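Local coordinates for succinoglycan biosynthesis protein (Bacillus cereus ATCC 14579, PDB 3B55) that is of unproven function but binds a calcium ion and belongs to the erythromycin esterase family, so it may be a hydrolase of that kind, at residues 68-78 and 97-107; 367-375 and 397-405. The protein carries 1 engineered substitution. One frame throughout, in Å; residues are numbered along the deposited sequence.

Overall arrangement
From the N terminus the chain first forms interaction 1, in which helix 68-72 and the start of strand 77-82 meet the C-terminal end of helix 88-104 and the turn that follows it. This closes a loop of 18 residues that runs through strand 77-82 of the eight-stranded mixed sheet and into helix 88-104. Interaction 2 comes much later and joins the start of helix 371-376 to the end of helix 392-398 and strand 402-405, around an intervening loop of 21 residues that contains strand 382-386 of the same sheet. The two loops follow in series, neither nested nor crossed, and their centres lie about 27 Å apart. Interaction 1 is mostly buried, interaction 2 more peripheral.

Interaction 1 (68-78 and 97-107); sequences LKNMVGSASIV and IVKYLVSEKGF
The ammonium of Lys-105 crosses to two backbone carbonyls of segment 68-78, donating from NZ to Gly-73 O at 2.7 Å and from NZ to Lys-69 O at 2.9 Å. It lies tilted from the Gly-73 carbonyl plane and well above that of Lys-69. Lys-69 O also accepts the helical bond from Gly-73 N, which arrives at the opposite face of the carbonyl. Bends at chi2 (-121°) and chi3 (59°) fold the lysine back toward the end of helix 68-72, and its CD packs near Val-72 CB. Gly-73 takes the second position of the type II' turn from Val-72 to Ala-75, where its positive phi suits glycine, and the turn carries the chain toward strand 77-82.

Beside this polar centre, Tyr-100 runs past Leu-68 in the opposite direction, its CE2 lying 3.8 Å from Leu-68 CB. With chi1 at 178°, the ring extends until its OH stands 3.1 Å from Lys-69 CB, while Glu-104 CB covers part of one ring face. Leu-68 CD2 continues the apolar surface to Ile-97 CG2.

Deeper in, the two branches of Val-72 divide their work: CG2 meets Leu-101 CD2 and CG1 comes near Phe-107 CZ. Val-78 does likewise, sending CG1 to Leu-101 CD1 and CG2 to within 3.6 Å of Phe-107 CZ. Compact branched residues suit this layer between helix and sheet, and Ile-302 of strand 301-306 also touches both Leu-101 and Phe-107.

The chemistry thus pairs one cation with two carbonyl oxygens. Their partial negative charges probably favour the protonated lysine, and the long methylene chain lets its ammonium reach them while the neighbouring aliphatic and aromatic groups remain packed together.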
loop_
_atom_site.group_PDB
_atom_site.type_symbol
_atom_site.label_atom_id
_atom_site.label_comp_id
_atom_site.label_asym_id
_atom_site.label_seq_id
_atom_site.Cartn_x
_atom_site.Cartn_y
_atom_site.Cartn_z
ATOM N N LEU A 68 -20.906 1.544 -3.333
ATOM C CA LEU A 68 -19.722 1.903 -2.564
ATOM C C LEU A 68 -19.800 3.339 -2.037
ATOM O O LEU A 68 -19.221 3.661 -0.998
ATOM C CB LEU A 68 -18.482 1.724 -3.443
ATOM C CG LEU A 68 -17.139 1.379 -2.809
ATOM C CD1 LEU A 68 -17.280 0.210 -1.831
ATOM C CD2 LEU A 68 -16.173 1.026 -3.925
ATOM N N LYS A 69 -20.532 4.198 -2.742
ATOM C CA LYS A 69 -20.659 5.593 -2.325
ATOM C C LYS A 69 -20.960 5.702 -0.832
ATOM O O LYS A 69 -20.182 6.291 -0.073
ATOM C CB LYS A 69 -21.761 6.292 -3.132
ATOM C CG LYS A 69 -21.858 7.796 -2.890
ATOM C CD LYS A 69 -23.042 8.398 -3.648
ATOM C CE LYS A 69 -23.079 9.917 -3.527
ATOM N NZ LYS A 69 -24.063 10.395 -2.514
ATOM N N ASN A 70 -22.077 5.117 -0.409
ATOM C CA ASN A 70 -22.462 5.177 0.991
ATOM C C ASN A 70 -21.669 4.268 1.928
ATOM O O ASN A 70 -21.650 4.497 3.131
ATOM C CB ASN A 70 -23.956 4.897 1.147
ATOM C CG ASN A 70 -24.814 6.008 0.582
ATOM O OD1 ASN A 70 -24.451 7.183 0.659
ATOM N ND2 ASN A 70 -25.962 5.646 0.023
HETATM N N MSE A 71 -21.018 3.239 1.400
HETATM C CA MSE A 71 -20.233 2.367 2.263
HETATM C C MSE A 71 -19.011 3.134 2.750
HETATM O O MSE A 71 -18.676 3.109 3.936
HETATM C CB MSE A 71 -19.777 1.126 1.508
HETATM C CG MSE A 71 -20.824 0.050 1.432
HETATM SE SE MSE A 71 -20.145 -1.438 0.430
HETATM C CE MSE A 71 -21.825 -2.114 -0.276
ATOM N N VAL A 72 -18.350 3.813 1.819
ATOM C CA VAL A 72 -17.164 4.604 2.127
ATOM C C VAL A 72 -17.561 5.848 2.915
ATOM O O VAL A 72 -16.854 6.259 3.833
ATOM C CB VAL A 72 -16.437 5.017 0.837
ATOM C CG1 VAL A 72 -15.269 5.929 1.159
ATOM C CG2 VAL A 72 -15.963 3.773 0.117
ATOM N N GLY A 73 -18.685 6.455 2.542
ATOM C CA GLY A 73 -19.162 7.639 3.241
ATOM C C GLY A 73 -18.246 8.842 3.147
ATOM O O GLY A 73 -17.808 9.218 2.057
ATOM N N SER A 74 -17.957 9.449 4.295
ATOM C CA SER A 74 -17.099 10.625 4.345
ATOM C C SER A 74 -15.662 10.312 4.794
ATOM O O SER A 74 -14.932 11.202 5.220
ATOM C CB SER A 74 -17.713 11.681 5.273
ATOM O OG SER A 74 -17.912 11.150 6.572
ATOM N N ALA A 75 -15.262 9.049 4.700
ATOM C CA ALA A 75 -13.908 8.649 5.088
ATOM C C ALA A 75 -12.876 9.477 4.330
ATOM O O ALA A 75 -13.056 9.780 3.148
ATOM C CB ALA A 75 -13.688 7.173 4.799
ATOM N N SER A 76 -11.789 9.823 5.012
ATOM C CA SER A 76 -10.714 10.628 4.428
ATOM C C SER A 76 -9.634 9.769 3.781
ATOM O O SER A 76 -8.880 10.230 2.921
ATOM C CB SER A 76 -10.041 11.464 5.515
ATOM O OG SER A 76 -11.016 12.112 6.301
ATOM N N ILE A 77 -9.552 8.520 4.210
ATOM C CA ILE A 77 -8.528 7.632 3.703
ATOM C C ILE A 77 -9.068 6.215 3.669
ATOM O O ILE A 77 -9.590 5.706 4.660
ATOM C CB ILE A 77 -7.267 7.770 4.586
ATOM C CG1 ILE A 77 -6.231 6.707 4.232
ATOM C CG2 ILE A 77 -7.664 7.737 6.057
ATOM C CD1 ILE A 77 -4.892 6.953 4.907
ATOM N N VAL A 78 -8.966 5.603 2.495
ATOM C CA VAL A 78 -9.469 4.259 2.252
ATOM C C VAL A 78 -8.364 3.281 1.880
ATOM O O VAL A 78 -7.659 3.475 0.887
ATOM C CB VAL A 78 -10.520 4.285 1.105
ATOM C CG1 VAL A 78 -10.908 2.865 0.694
ATOM C CG2 VAL A 78 -11.742 5.070 1.550
ATOM N N ILE A 97 -11.918 0.392 -8.782
ATOM C CA ILE A 97 -12.321 1.053 -7.548
ATOM C C ILE A 97 -11.671 2.426 -7.418
ATOM O O ILE A 97 -12.333 3.403 -7.058
ATOM C CB ILE A 97 -11.959 0.186 -6.319
ATOM C CG1 ILE A 97 -12.684 -1.163 -6.425
ATOM C CG2 ILE A 97 -12.339 0.906 -5.037
ATOM C CD1 ILE A 97 -12.302 -2.158 -5.368
ATOM N N VAL A 98 -10.375 2.498 -7.700
ATOM C CA VAL A 98 -9.679 3.776 -7.643
ATOM C C VAL A 98 -10.433 4.736 -8.554
ATOM O O VAL A 98 -10.742 5.859 -8.164
ATOM C CB VAL A 98 -8.223 3.645 -8.138
ATOM C CG1 VAL A 98 -7.560 5.012 -8.176
ATOM C CG2 VAL A 98 -7.453 2.710 -7.219
ATOM N N LYS A 99 -10.725 4.269 -9.766
ATOM C CA LYS A 99 -11.457 5.047 -10.761
ATOM C C LYS A 99 -12.746 5.602 -10.170
ATOM O O LYS A 99 -13.060 6.776 -10.332
ATOM C CB LYS A 99 -11.830 4.171 -11.951
ATOM C CG LYS A 99 -10.886 4.221 -13.130
ATOM C CD LYS A 99 -11.558 3.552 -14.316
ATOM C CE LYS A 99 -10.846 3.850 -15.613
ATOM N NZ LYS A 99 -11.600 3.289 -16.764
ATOM N N TYR A 100 -13.500 4.733 -9.503
ATOM C CA TYR A 100 -14.757 5.130 -8.884
ATOM C C TYR A 100 -14.544 6.153 -7.764
ATOM O O TYR A 100 -15.219 7.182 -7.716
ATOM C CB TYR A 100 -15.468 3.912 -8.305
ATOM C CG TYR A 100 -16.750 4.282 -7.610
ATOM C CD1 TYR A 100 -17.896 4.580 -8.347
ATOM C CD2 TYR A 100 -16.799 4.427 -6.221
ATOM C CE1 TYR A 100 -19.056 5.020 -7.725
ATOM C CE2 TYR A 100 -17.955 4.870 -5.589
ATOM C CZ TYR A 100 -19.077 5.167 -6.347
ATOM O OH TYR A 100 -20.214 5.640 -5.737
ATOM N N LEU A 101 -13.618 5.853 -6.856
ATOM C CA LEU A 101 -13.322 6.737 -5.742
ATOM C C LEU A 101 -12.803 8.099 -6.214
ATOM O O LEU A 101 -13.120 9.124 -5.622
ATOM C CB LEU A 101 -12.310 6.069 -4.795
ATOM C CG LEU A 101 -12.842 4.863 -3.999
ATOM C CD1 LEU A 101 -11.751 4.283 -3.113
ATOM C CD2 LEU A 101 -14.013 5.284 -3.140
ATOM N N VAL A 102 -12.015 8.115 -7.284
ATOM C CA VAL A 102 -11.489 9.379 -7.800
ATOM C C VAL A 102 -12.566 10.255 -8.455
ATOM O O VAL A 102 -12.671 11.445 -8.158
ATOM C CB VAL A 102 -10.368 9.146 -8.839
ATOM C CG1 VAL A 102 -10.076 10.442 -9.591
ATOM C CG2 VAL A 102 -9.099 8.642 -8.146
ATOM N N SER A 103 -13.372 9.673 -9.339
ATOM C CA SER A 103 -14.392 10.457 -10.029
ATOM C C SER A 103 -15.748 10.607 -9.333
ATOM O O SER A 103 -16.557 11.431 -9.748
ATOM C CB SER A 103 -14.590 9.915 -11.451
ATOM O OG SER A 103 -14.730 8.508 -11.465
ATOM N N GLU A 104 -16.001 9.833 -8.280
ATOM C CA GLU A 104 -17.274 9.939 -7.574
ATOM C C GLU A 104 -17.159 10.345 -6.111
ATOM O O GLU A 104 -18.108 10.882 -5.538
ATOM C CB GLU A 104 -18.046 8.622 -7.652
ATOM C CG GLU A 104 -18.506 8.240 -9.047
ATOM C CD GLU A 104 -19.391 9.295 -9.676
ATOM O OE1 GLU A 104 -20.409 9.667 -9.054
ATOM O OE2 GLU A 104 -19.071 9.753 -10.792
ATOM N N LYS A 105 -16.008 10.104 -5.493
ATOM C CA LYS A 105 -15.876 10.453 -4.086
ATOM C C LYS A 105 -14.773 11.430 -3.712
ATOM O O LYS A 105 -14.388 11.503 -2.550
ATOM C CB LYS A 105 -15.747 9.177 -3.248
ATOM C CG LYS A 105 -16.945 8.232 -3.383
ATOM C CD LYS A 105 -17.657 7.953 -2.051
ATOM C CE LYS A 105 -18.184 9.221 -1.407
ATOM N NZ LYS A 105 -19.130 8.940 -0.287
ATOM N N GLY A 106 -14.262 12.168 -4.692
ATOM C CA GLY A 106 -13.232 13.165 -4.431
ATOM C C GLY A 106 -11.832 12.754 -3.990
ATOM O O GLY A 106 -11.083 13.591 -3.476
ATOM N N PHE A 107 -11.442 11.498 -4.189
ATOM C CA PHE A 107 -10.098 11.103 -3.783
ATOM C C PHE A 107 -9.076 11.620 -4.784
ATOM O O PHE A 107 -9.226 11.452 -5.995
ATOM C CB PHE A 107 -10.007 9.582 -3.607
ATOM C CG PHE A 107 -10.679 9.094 -2.357
ATOM C CD1 PHE A 107 -12.057 8.937 -2.310
ATOM C CD2 PHE A 107 -9.944 8.875 -1.202
ATOM C CE1 PHE A 107 -12.698 8.573 -1.126
ATOM C CE2 PHE A 107 -10.573 8.512 -0.011
ATOM C CZ PHE A 107 -11.956 8.361 0.024
#

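Interaction 2 (367-375 and 397-405); sequences DPNSYNYIF and WLNEQHPIF
Tyr-371 fills the tight part of the contact, its ring meeting both Trp-397 and His-402 on the same side of its plane. Its CD1 approaches Trp-397 CZ2 at 3.4 Å, with the two ring planes oblique at 56°, whereas the edge of His-402 points toward the tyrosine face in an offset edge-to-face pair. Chi1 of -71° turns the phenol across the strand, where OH lies 2.8 Å from Glu-400 O and is hydrogen-bonded to Ile-421 O and Leu-423 N. Phe-375 CE2 meets the broad indole at its edge, 3.6 Å from Trp-397 CH2, and Ile-374 CD1 packs against CZ2. At the backbone, Tyr-371 N donates to Pro-403 O at 3.1 Å, tying the first helical residue to the strand.

The looser side lies around Asp-367 and Asn-369. Here a water bridges Asn-369 O and Trp-397 NE1, while Asp-367 OD2 comes no nearer to Pro-403 CG than 4.0 Å. Asp-367 OD1 accepts from Asn-369 N, forming an Asx turn, and Ser-370 OG makes a weak capping bond with Tyr-373 N. The arrangement is an N-capped helix start whose first turn packs, through an aromatic cluster, across a strand of the two-stranded antiparallel sheet 402-405/418-421.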
loop_
_atom_site.group_PDB
_atom_site.type_symbol
_atom_site.label_atom_id
_atom_site.label_comp_id
_atom_site.label_asym_id
_atom_site.label_seq_id
_atom_site.Cartn_x
_atom_site.Cartn_y
_atom_site.Cartn_z
ATOM N N ASP A 367 -10.210 -26.243 2.563
ATOM C CA ASP A 367 -10.779 -26.153 3.900
ATOM C C ASP A 367 -12.127 -25.448 3.960
ATOM O O ASP A 367 -12.228 -24.256 3.676
ATOM C CB ASP A 367 -9.793 -25.445 4.828
ATOM C CG ASP A 367 -10.260 -25.430 6.269
ATOM O OD1 ASP A 367 -11.341 -25.996 6.554
ATOM O OD2 ASP A 367 -9.542 -24.858 7.119
ATOM N N PRO A 368 -13.190 -26.185 4.335
ATOM C CA PRO A 368 -14.535 -25.612 4.433
ATOM C C PRO A 368 -14.744 -24.621 5.583
ATOM O O PRO A 368 -15.833 -24.067 5.730
ATOM C CB PRO A 368 -15.430 -26.848 4.558
ATOM C CG PRO A 368 -14.533 -27.858 5.183
ATOM C CD PRO A 368 -13.257 -27.654 4.419
ATOM N N ASN A 369 -13.717 -24.403 6.402
ATOM C CA ASN A 369 -13.831 -23.458 7.512
ATOM C C ASN A 369 -13.137 -22.148 7.182
ATOM O O ASN A 369 -13.191 -21.198 7.961
ATOM C CB ASN A 369 -13.204 -24.015 8.787
ATOM C CG ASN A 369 -13.847 -25.293 9.238
ATOM O OD1 ASN A 369 -15.069 -25.379 9.359
ATOM N ND2 ASN A 369 -13.026 -26.303 9.500
ATOM N N SER A 370 -12.474 -22.097 6.034
ATOM C CA SER A 370 -11.778 -20.882 5.652
ATOM C C SER A 370 -12.720 -19.892 4.978
ATOM O O SER A 370 -13.726 -20.281 4.372
ATOM C CB SER A 370 -10.607 -21.209 4.721
ATOM O OG SER A 370 -11.033 -21.605 3.430
ATOM N N TYR A 371 -12.399 -18.611 5.113
ATOM C CA TYR A 371 -13.174 -17.547 4.501
ATOM C C TYR A 371 -13.201 -17.707 2.986
ATOM O O TYR A 371 -14.194 -17.368 2.339
ATOM C CB TYR A 371 -12.564 -16.194 4.858
ATOM C CG TYR A 371 -12.756 -15.803 6.305
ATOM C CD1 TYR A 371 -14.016 -15.455 6.787
ATOM C CD2 TYR A 371 -11.674 -15.742 7.184
ATOM C CE1 TYR A 371 -14.193 -15.043 8.098
ATOM C CE2 TYR A 371 -11.841 -15.343 8.495
ATOM C CZ TYR A 371 -13.101 -14.986 8.947
ATOM O OH TYR A 371 -13.260 -14.531 10.237
ATOM N N ASN A 372 -12.107 -18.219 2.427
ATOM C CA ASN A 372 -11.984 -18.430 0.982
ATOM C C ASN A 372 -13.047 -19.402 0.464
ATOM O O ASN A 372 -13.783 -19.101 -0.482
ATOM C CB ASN A 372 -10.589 -18.974 0.664
ATOM C CG ASN A 372 -9.494 -17.975 0.980
ATOM O OD1 ASN A 372 -9.171 -17.116 0.163
ATOM N ND2 ASN A 372 -8.929 -18.072 2.179
ATOM N N TYR A 373 -13.121 -20.569 1.089
ATOM C CA TYR A 373 -14.092 -21.583 0.695
ATOM C C TYR A 373 -15.513 -21.051 0.854
ATOM O O TYR A 373 -16.335 -21.151 -0.056
ATOM C CB TYR A 373 -13.947 -22.825 1.575
ATOM C CG TYR A 373 -14.897 -23.941 1.202
ATOM C CD1 TYR A 373 -14.562 -24.858 0.208
ATOM C CD2 TYR A 373 -16.149 -24.062 1.819
ATOM C CE1 TYR A 373 -15.439 -25.862 -0.173
ATOM C CE2 TYR A 373 -17.041 -25.073 1.446
ATOM C CZ TYR A 373 -16.673 -25.968 0.443
ATOM O OH TYR A 373 -17.535 -26.957 0.035
ATOM N N ILE A 374 -15.795 -20.504 2.032
ATOM C CA ILE A 374 -17.111 -19.982 2.341
ATOM C C ILE A 374 -17.562 -18.879 1.382
ATOM O O ILE A 374 -18.654 -18.970 0.815
ATOM C CB ILE A 374 -17.150 -19.540 3.813
ATOM C CG1 ILE A 374 -17.013 -20.796 4.690
ATOM C CG2 ILE A 374 -18.444 -18.797 4.116
ATOM C CD1 ILE A 374 -16.862 -20.536 6.178
ATOM N N PHE A 375 -16.743 -17.846 1.191
ATOM C CA PHE A 375 -17.101 -16.784 0.250
ATOM C C PHE A 375 -17.062 -17.367 -1.167
ATOM O O PHE A 375 -17.736 -16.881 -2.074
ATOM C CB PHE A 375 -16.115 -15.612 0.353
ATOM C CG PHE A 375 -16.486 -14.595 1.400
ATOM C CD1 PHE A 375 -17.261 -13.491 1.072
ATOM C CD2 PHE A 375 -16.083 -14.761 2.724
ATOM C CE1 PHE A 375 -17.634 -12.566 2.044
ATOM C CE2 PHE A 375 -16.446 -13.848 3.699
ATOM C CZ PHE A 375 -17.225 -12.745 3.359
ATOM N N TRP A 397 -19.683 -15.118 13.240
ATOM C CA TRP A 397 -18.673 -15.864 12.498
ATOM C C TRP A 397 -17.587 -14.926 11.952
ATOM O O TRP A 397 -16.410 -15.279 11.936
ATOM C CB TRP A 397 -19.366 -16.618 11.363
ATOM C CG TRP A 397 -18.466 -17.145 10.300
ATOM C CD1 TRP A 397 -17.681 -18.261 10.360
ATOM C CD2 TRP A 397 -18.285 -16.592 8.996
ATOM N NE1 TRP A 397 -17.024 -18.439 9.169
ATOM C CE2 TRP A 397 -17.371 -17.424 8.314
ATOM C CE3 TRP A 397 -18.793 -15.463 8.339
ATOM C CZ2 TRP A 397 -16.969 -17.175 6.998
ATOM C CZ3 TRP A 397 -18.394 -15.212 7.030
ATOM C CH2 TRP A 397 -17.483 -16.062 6.376
ATOM N N LEU A 398 -17.987 -13.732 11.515
ATOM C CA LEU A 398 -17.042 -12.758 10.985
ATOM C C LEU A 398 -16.129 -12.192 12.074
ATOM O O LEU A 398 -15.063 -11.640 11.779
ATOM C CB LEU A 398 -17.776 -11.600 10.300
ATOM C CG LEU A 398 -18.330 -11.816 8.891
ATOM C CD1 LEU A 398 -19.092 -10.579 8.446
ATOM C CD2 LEU A 398 -17.187 -12.108 7.928
ATOM N N ASN A 399 -16.542 -12.318 13.331
ATOM C CA ASN A 399 -15.733 -11.805 14.432
ATOM C C ASN A 399 -14.910 -12.869 15.136
ATOM O O ASN A 399 -14.345 -12.632 16.198
ATOM C CB ASN A 399 -16.610 -11.063 15.446
ATOM C CG ASN A 399 -16.809 -9.605 15.077
ATOM O OD1 ASN A 399 -17.526 -9.279 14.125
ATOM N ND2 ASN A 399 -16.158 -8.716 15.826
ATOM N N GLU A 400 -14.848 -14.045 14.532
ATOM C CA GLU A 400 -14.073 -15.139 15.082
ATOM C C GLU A 400 -12.884 -15.382 14.166
ATOM O O GLU A 400 -12.924 -15.032 12.987
ATOM C CB GLU A 400 -14.927 -16.398 15.168
ATOM C CG GLU A 400 -15.958 -16.377 16.274
ATOM C CD GLU A 400 -16.945 -17.514 16.150
ATOM O OE1 GLU A 400 -16.745 -18.374 15.265
ATOM O OE2 GLU A 400 -17.915 -17.552 16.938
ATOM N N GLN A 401 -11.826 -15.971 14.712
ATOM C CA GLN A 401 -10.631 -16.267 13.933
ATOM C C GLN A 401 -10.818 -17.501 13.053
ATOM O O GLN A 401 -11.158 -18.572 13.545
ATOM C CB GLN A 401 -9.445 -16.490 14.867
ATOM C CG GLN A 401 -8.898 -15.225 15.503
ATOM C CD GLN A 401 -7.453 -14.980 15.120
ATOM O OE1 GLN A 401 -7.142 -14.043 14.386
ATOM N NE2 GLN A 401 -6.562 -15.835 15.609
ATOM N N HIS A 402 -10.588 -17.339 11.752
ATOM C CA HIS A 402 -10.714 -18.430 10.793
ATOM C C HIS A 402 -9.577 -18.316 9.780
ATOM O O HIS A 402 -9.037 -17.239 9.560
ATOM C CB HIS A 402 -12.072 -18.370 10.084
ATOM C CG HIS A 402 -13.237 -18.589 10.998
ATOM N ND1 HIS A 402 -13.509 -19.810 11.576
ATOM C CD2 HIS A 402 -14.176 -17.732 11.469
ATOM C CE1 HIS A 402 -14.562 -19.696 12.366
ATOM N NE2 HIS A 402 -14.985 -18.444 12.319
ATOM N N PRO A 403 -9.190 -19.434 9.158
ATOM C CA PRO A 403 -8.105 -19.446 8.174
ATOM C C PRO A 403 -8.421 -18.672 6.900
ATOM O O PRO A 403 -9.565 -18.648 6.430
ATOM C CB PRO A 403 -7.914 -20.931 7.891
ATOM C CG PRO A 403 -8.400 -21.595 9.161
ATOM C CD PRO A 403 -9.639 -20.806 9.451
ATOM N N ILE A 404 -7.398 -18.039 6.345
ATOM C CA ILE A 404 -7.551 -17.290 5.111
ATOM C C ILE A 404 -6.236 -17.295 4.370
ATOM O O ILE A 404 -5.168 -17.260 4.979
ATOM C CB ILE A 404 -7.955 -15.823 5.356
ATOM C CG1 ILE A 404 -8.249 -15.144 4.006
ATOM C CG2 ILE A 404 -6.829 -15.086 6.087
ATOM C CD1 ILE A 404 -8.977 -13.805 4.102
ATOM N N PHE A 405 -6.329 -17.348 3.048
ATOM C CA PHE A 405 -5.166 -17.332 2.174
ATOM C C PHE A 405 -4.274 -16.144 2.585
ATOM O O PHE A 405 -4.746 -15.021 2.709
ATOM C CB PHE A 405 -5.673 -17.198 0.733
ATOM C CG PHE A 405 -4.610 -16.880 -0.269
ATOM C CD1 PHE A 405 -3.626 -17.811 -0.592
ATOM C CD2 PHE A 405 -4.613 -15.650 -0.919
ATOM C CE1 PHE A 405 -2.665 -17.519 -1.553
ATOM C CE2 PHE A 405 -3.656 -15.348 -1.880
ATOM C CZ PHE A 405 -2.683 -16.285 -2.198
HETATM O O HOH W 1 -15.656 -20.916 9.219
#